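Local coordinates for mitochondrial RNA-binding protein 1 (Trypanosoma brucei, PDB 2GIA), which probably binds RNA, acting with its partner MRP2 as a matchmaker for guide RNA in mitochondrial RNA editing, at residues V18-R29 and S40-R48. Numbering follows the deposited sequence.
Unlike the reference sequence in segment 18-29: E24 (reference Leu).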
loop_
_atom_site.group_PDB
_atom_site.type_symbol
_atom_site.label_atom_id
_atom_site.label_comp_id
_atom_site.label_asym_id
_atom_site.label_seq_id
_atom_site.Cartn_x
_atom_site.Cartn_y
_atom_site.Cartn_z
ATOM N N VAL B 18 -11.576 -27.444 -10.434
ATOM C CA VAL B 18 -12.315 -28.705 -10.565
ATOM C C VAL B 18 -12.170 -29.226 -12.005
ATOM O O VAL B 18 -12.409 -28.467 -12.946
ATOM C CB VAL B 18 -13.805 -28.461 -10.272
ATOM C CG1 VAL B 18 -14.597 -29.751 -10.495
ATOM C CG2 VAL B 18 -13.983 -27.946 -8.863
ATOM N N ARG B 19 -11.815 -30.512 -12.155
ATOM C CA ARG B 19 -11.589 -31.166 -13.460
ATOM C C ARG B 19 -12.519 -32.335 -13.723
ATOM O O ARG B 19 -13.077 -32.918 -12.789
ATOM C CB ARG B 19 -10.167 -31.728 -13.562
ATOM C CG ARG B 19 -9.042 -30.748 -13.250
ATOM C CD ARG B 19 -9.042 -29.618 -14.280
ATOM N NE ARG B 19 -7.836 -28.832 -14.174
ATOM C CZ ARG B 19 -6.643 -29.249 -14.565
ATOM N NH1 ARG B 19 -6.490 -30.450 -15.110
ATOM N NH2 ARG B 19 -5.593 -28.478 -14.363
ATOM N N ASP B 20 -12.673 -32.679 -15.004
ATOM C CA ASP B 20 -13.500 -33.828 -15.385
ATOM C C ASP B 20 -12.774 -35.063 -14.857
ATOM O O ASP B 20 -13.397 -36.035 -14.455
ATOM C CB ASP B 20 -13.669 -33.896 -16.903
ATOM C CG ASP B 20 -14.416 -32.691 -17.454
ATOM O OD1 ASP B 20 -15.452 -32.310 -16.856
ATOM O OD2 ASP B 20 -13.972 -32.132 -18.482
ATOM N N ASP B 21 -11.444 -35.016 -14.856
ATOM C CA ASP B 21 -10.681 -36.120 -14.294
ATOM C C ASP B 21 -10.249 -35.718 -12.878
ATOM O O ASP B 21 -9.234 -35.035 -12.711
ATOM C CB ASP B 21 -9.427 -36.418 -15.112
ATOM C CG ASP B 21 -8.836 -37.782 -14.781
ATOM O OD1 ASP B 21 -8.718 -38.107 -13.578
ATOM O OD2 ASP B 21 -8.499 -38.536 -15.725
ATOM N N PRO B 22 -10.986 -36.176 -11.851
ATOM C CA PRO B 22 -10.752 -35.913 -10.417
ATOM C C PRO B 22 -9.280 -35.951 -10.069
ATOM O O PRO B 22 -8.786 -35.156 -9.261
ATOM C CB PRO B 22 -11.483 -37.052 -9.725
ATOM C CG PRO B 22 -12.581 -37.384 -10.688
ATOM C CD PRO B 22 -11.916 -37.307 -12.024
ATOM N N ALA B 23 -8.563 -36.876 -10.687
ATOM C CA ALA B 23 -7.147 -37.024 -10.368
ATOM C C ALA B 23 -6.331 -35.727 -10.502
ATOM O O ALA B 23 -5.393 -35.503 -9.762
ATOM C CB ALA B 23 -6.515 -38.128 -11.248
ATOM N N GLU B 24 -6.702 -34.899 -11.458
ATOM C CA GLU B 24 -5.995 -33.666 -11.721
ATOM C C GLU B 24 -6.517 -32.424 -10.993
ATOM O O GLU B 24 -5.853 -31.380 -10.995
ATOM C CB GLU B 24 -6.006 -33.425 -13.227
ATOM C CG GLU B 24 -5.318 -34.533 -14.024
ATOM C CD GLU B 24 -3.827 -34.642 -13.708
ATOM O OE1 GLU B 24 -3.472 -34.939 -12.542
ATOM O OE2 GLU B 24 -3.001 -34.426 -14.627
ATOM N N GLY B 25 -7.698 -32.524 -10.384
ATOM C CA GLY B 25 -8.275 -31.380 -9.688
ATOM C C GLY B 25 -7.716 -31.088 -8.300
ATOM O O GLY B 25 -7.257 -31.986 -7.583
ATOM N N THR B 26 -7.769 -29.810 -7.908
ATOM C CA THR B 26 -7.278 -29.393 -6.598
ATOM C C THR B 26 -7.976 -28.124 -6.169
ATOM O O THR B 26 -8.531 -27.393 -6.993
ATOM C CB THR B 26 -5.767 -28.994 -6.653
ATOM O OG1 THR B 26 -5.615 -27.914 -7.605
ATOM C CG2 THR B 26 -4.889 -30.174 -7.081
ATOM N N MET B 27 -7.960 -27.883 -4.865
ATOM C CA MET B 27 -8.447 -26.620 -4.327
ATOM C C MET B 27 -7.180 -26.112 -3.610
ATOM O O MET B 27 -6.656 -26.778 -2.720
ATOM C CB MET B 27 -9.604 -26.795 -3.327
ATOM C CG MET B 27 -10.210 -25.413 -2.882
ATOM S SD MET B 27 -9.149 -24.581 -1.631
ATOM C CE MET B 27 -9.666 -25.475 -0.134
ATOM N N THR B 28 -6.666 -24.935 -3.989
ATOM C CA THR B 28 -5.432 -24.457 -3.334
ATOM C C THR B 28 -5.795 -23.231 -2.502
ATOM O O THR B 28 -6.514 -22.361 -2.978
ATOM C CB THR B 28 -4.362 -24.003 -4.415
ATOM O OG1 THR B 28 -4.017 -25.124 -5.228
ATOM C CG2 THR B 28 -3.104 -23.440 -3.741
ATOM N N ARG B 29 -5.301 -23.164 -1.285
ATOM C CA ARG B 29 -5.631 -22.028 -0.398
ATOM C C ARG B 29 -4.362 -21.357 0.092
ATOM O O ARG B 29 -3.428 -22.047 0.493
ATOM C CB ARG B 29 -6.403 -22.548 0.858
ATOM C CG ARG B 29 -6.789 -21.416 1.857
ATOM C CD ARG B 29 -7.503 -21.954 3.126
ATOM N NE ARG B 29 -8.821 -22.436 2.730
ATOM C CZ ARG B 29 -9.388 -23.547 3.188
ATOM N NH1 ARG B 29 -10.584 -23.895 2.757
ATOM N NH2 ARG B 29 -8.764 -24.296 4.083
ATOM N N SER B 40 -2.117 -24.270 1.614
ATOM C CA SER B 40 -2.798 -25.566 1.669
ATOM C C SER B 40 -3.336 -26.002 0.337
ATOM O O SER B 40 -3.578 -25.187 -0.567
ATOM C CB SER B 40 -3.998 -25.469 2.664
ATOM O OG SER B 40 -3.516 -25.145 3.936
ATOM N N GLN B 41 -3.474 -27.317 0.161
ATOM C CA GLN B 41 -4.076 -27.768 -1.057
ATOM C C GLN B 41 -4.838 -29.063 -0.785
ATOM O O GLN B 41 -4.331 -29.919 -0.066
ATOM C CB GLN B 41 -3.051 -28.051 -2.135
ATOM C CG GLN B 41 -3.754 -28.262 -3.487
ATOM C CD GLN B 41 -2.757 -28.577 -4.601
ATOM O OE1 GLN B 41 -2.228 -29.685 -4.697
ATOM N NE2 GLN B 41 -2.500 -27.586 -5.449
ATOM N N TYR B 42 -6.025 -29.179 -1.379
ATOM C CA TYR B 42 -6.870 -30.373 -1.214
ATOM C C TYR B 42 -7.099 -31.035 -2.558
ATOM O O TYR B 42 -7.453 -30.367 -3.505
ATOM C CB TYR B 42 -8.230 -29.968 -0.669
ATOM C CG TYR B 42 -8.175 -29.178 0.618
ATOM C CD1 TYR B 42 -8.669 -29.721 1.788
ATOM C CD2 TYR B 42 -7.653 -27.871 0.664
ATOM C CE1 TYR B 42 -8.667 -29.020 2.981
ATOM C CE2 TYR B 42 -7.644 -27.148 1.885
ATOM C CZ TYR B 42 -8.170 -27.755 3.037
ATOM O OH TYR B 42 -8.262 -27.118 4.246
ATOM N N PRO B 43 -6.894 -32.361 -2.663
ATOM C CA PRO B 43 -7.110 -33.075 -3.934
ATOM C C PRO B 43 -8.614 -33.108 -4.194
ATOM O O PRO B 43 -9.411 -33.174 -3.242
ATOM C CB PRO B 43 -6.607 -34.493 -3.642
ATOM C CG PRO B 43 -5.756 -34.372 -2.434
ATOM C CD PRO B 43 -6.363 -33.255 -1.618
ATOM N N GLN B 44 -9.019 -33.050 -5.451
ATOM C CA GLN B 44 -10.441 -33.134 -5.767
ATOM C C GLN B 44 -10.899 -34.537 -5.313
ATOM O O GLN B 44 -10.115 -35.484 -5.380
ATOM C CB GLN B 44 -10.660 -33.001 -7.276
ATOM C CG GLN B 44 -12.069 -33.229 -7.741
ATOM C CD GLN B 44 -12.230 -32.839 -9.222
ATOM O OE1 GLN B 44 -11.497 -31.991 -9.728
ATOM N NE2 GLN B 44 -13.188 -33.452 -9.909
ATOM N N LEU B 45 -12.154 -34.638 -4.862
ATOM C CA LEU B 45 -12.744 -35.913 -4.410
ATOM C C LEU B 45 -13.884 -36.246 -5.381
ATOM O O LEU B 45 -14.914 -35.583 -5.407
ATOM C CB LEU B 45 -13.298 -35.758 -2.996
ATOM C CG LEU B 45 -13.792 -37.046 -2.298
ATOM C CD1 LEU B 45 -12.650 -38.062 -2.201
ATOM C CD2 LEU B 45 -14.354 -36.688 -0.927
ATOM N N GLY B 46 -13.658 -37.242 -6.229
ATOM C CA GLY B 46 -14.685 -37.624 -7.177
ATOM C C GLY B 46 -14.980 -36.634 -8.284
ATOM O O GLY B 46 -14.411 -35.534 -8.346
ATOM N N PRO B 47 -15.888 -37.015 -9.192
ATOM C CA PRO B 47 -16.307 -36.200 -10.332
ATOM C C PRO B 47 -16.824 -34.856 -9.874
ATOM O O PRO B 47 -17.213 -34.707 -8.728
ATOM C CB PRO B 47 -17.446 -37.031 -10.958
ATOM C CG PRO B 47 -17.070 -38.434 -10.651
ATOM C CD PRO B 47 -16.528 -38.352 -9.220
ATOM N N ARG B 48 -16.815 -33.888 -10.788
ATOM C CA ARG B 48 -17.364 -32.551 -10.575
ATOM C C ARG B 48 -18.802 -32.722 -10.060
ATOM O O ARG B 48 -19.589 -33.502 -10.625
ATOM C CB ARG B 48 -17.401 -31.828 -11.912
ATOM C CG ARG B 48 -17.945 -30.426 -11.881
ATOM C CD ARG B 48 -18.125 -29.945 -13.339
ATOM N NE ARG B 48 -16.862 -30.050 -14.077
ATOM C CZ ARG B 48 -15.927 -29.098 -14.106
ATOM N NH1 ARG B 48 -16.116 -27.957 -13.445
ATOM N NH2 ARG B 48 -14.787 -29.298 -14.771
HETATM O O HOH W 1 -7.819 -35.759 -6.836
HETATM O O HOH W 2 -4.015 -22.289 3.837
HETATM O O HOH W 3 -11.678 -26.562 4.319
#
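Q44 holds its CG anti to the backbone N (chi1 173°) and stays extended beyond it, which carries its amide in among residues 19-25, against R19 O and P22 CA. There OE1 takes the backbone N-H of R19 on a lone pair, R19 N to Q44 OE1 2.9 Å and almost straight (176°). Q44 NE2 gives one proton to R19 O at 2.9 Å and the other to G46 O. Both acceptors lie near the amide plane, so three bonds fix the rotation of this buried group. P22 packs on the backbone of G46, its CG 3.5 Å from G46 C. Water 1 joins P22 O to Q44 O. V18 CG1 sits over one face of the R48 guanidinium, while D20 OD1 lies at the edge of that group, near its plane, in a long salt bridge to R48 NH2.

Before Q44, residues 40-43 pair with 26-29 at the open end of the antiparallel beta hairpin 26-33/36-43, part of a four-stranded sheet. M27-Y42 and R29-S40 are hydrogen-bonded pairs. Q41 is also extended, with CG anti to its N (chi1 -169°), and crosses to the neighbouring strand: Q41 NE2 donates to T28 OG1 at 2.9 Å in the amide plane. Q41 OE1 is hydrogen-bonded to W123 NE1, while T26 CG2 packs on the amide carbon, 3.6 Å from Q41 CD. On the other face M27, bent at chi2 and chi3, runs alongside Y42 in the same direction. M27 CE touches Y42 CD2 at 3.2 Å, and SD stands obliquely to the ring, a Met-aromatic contact. R29 comes to the hydroxyl end of that ring. R29 NH2 makes a weak bond to Y42 OH, 2.9 Å long, and its NE is paired with E14 of strand 12-17.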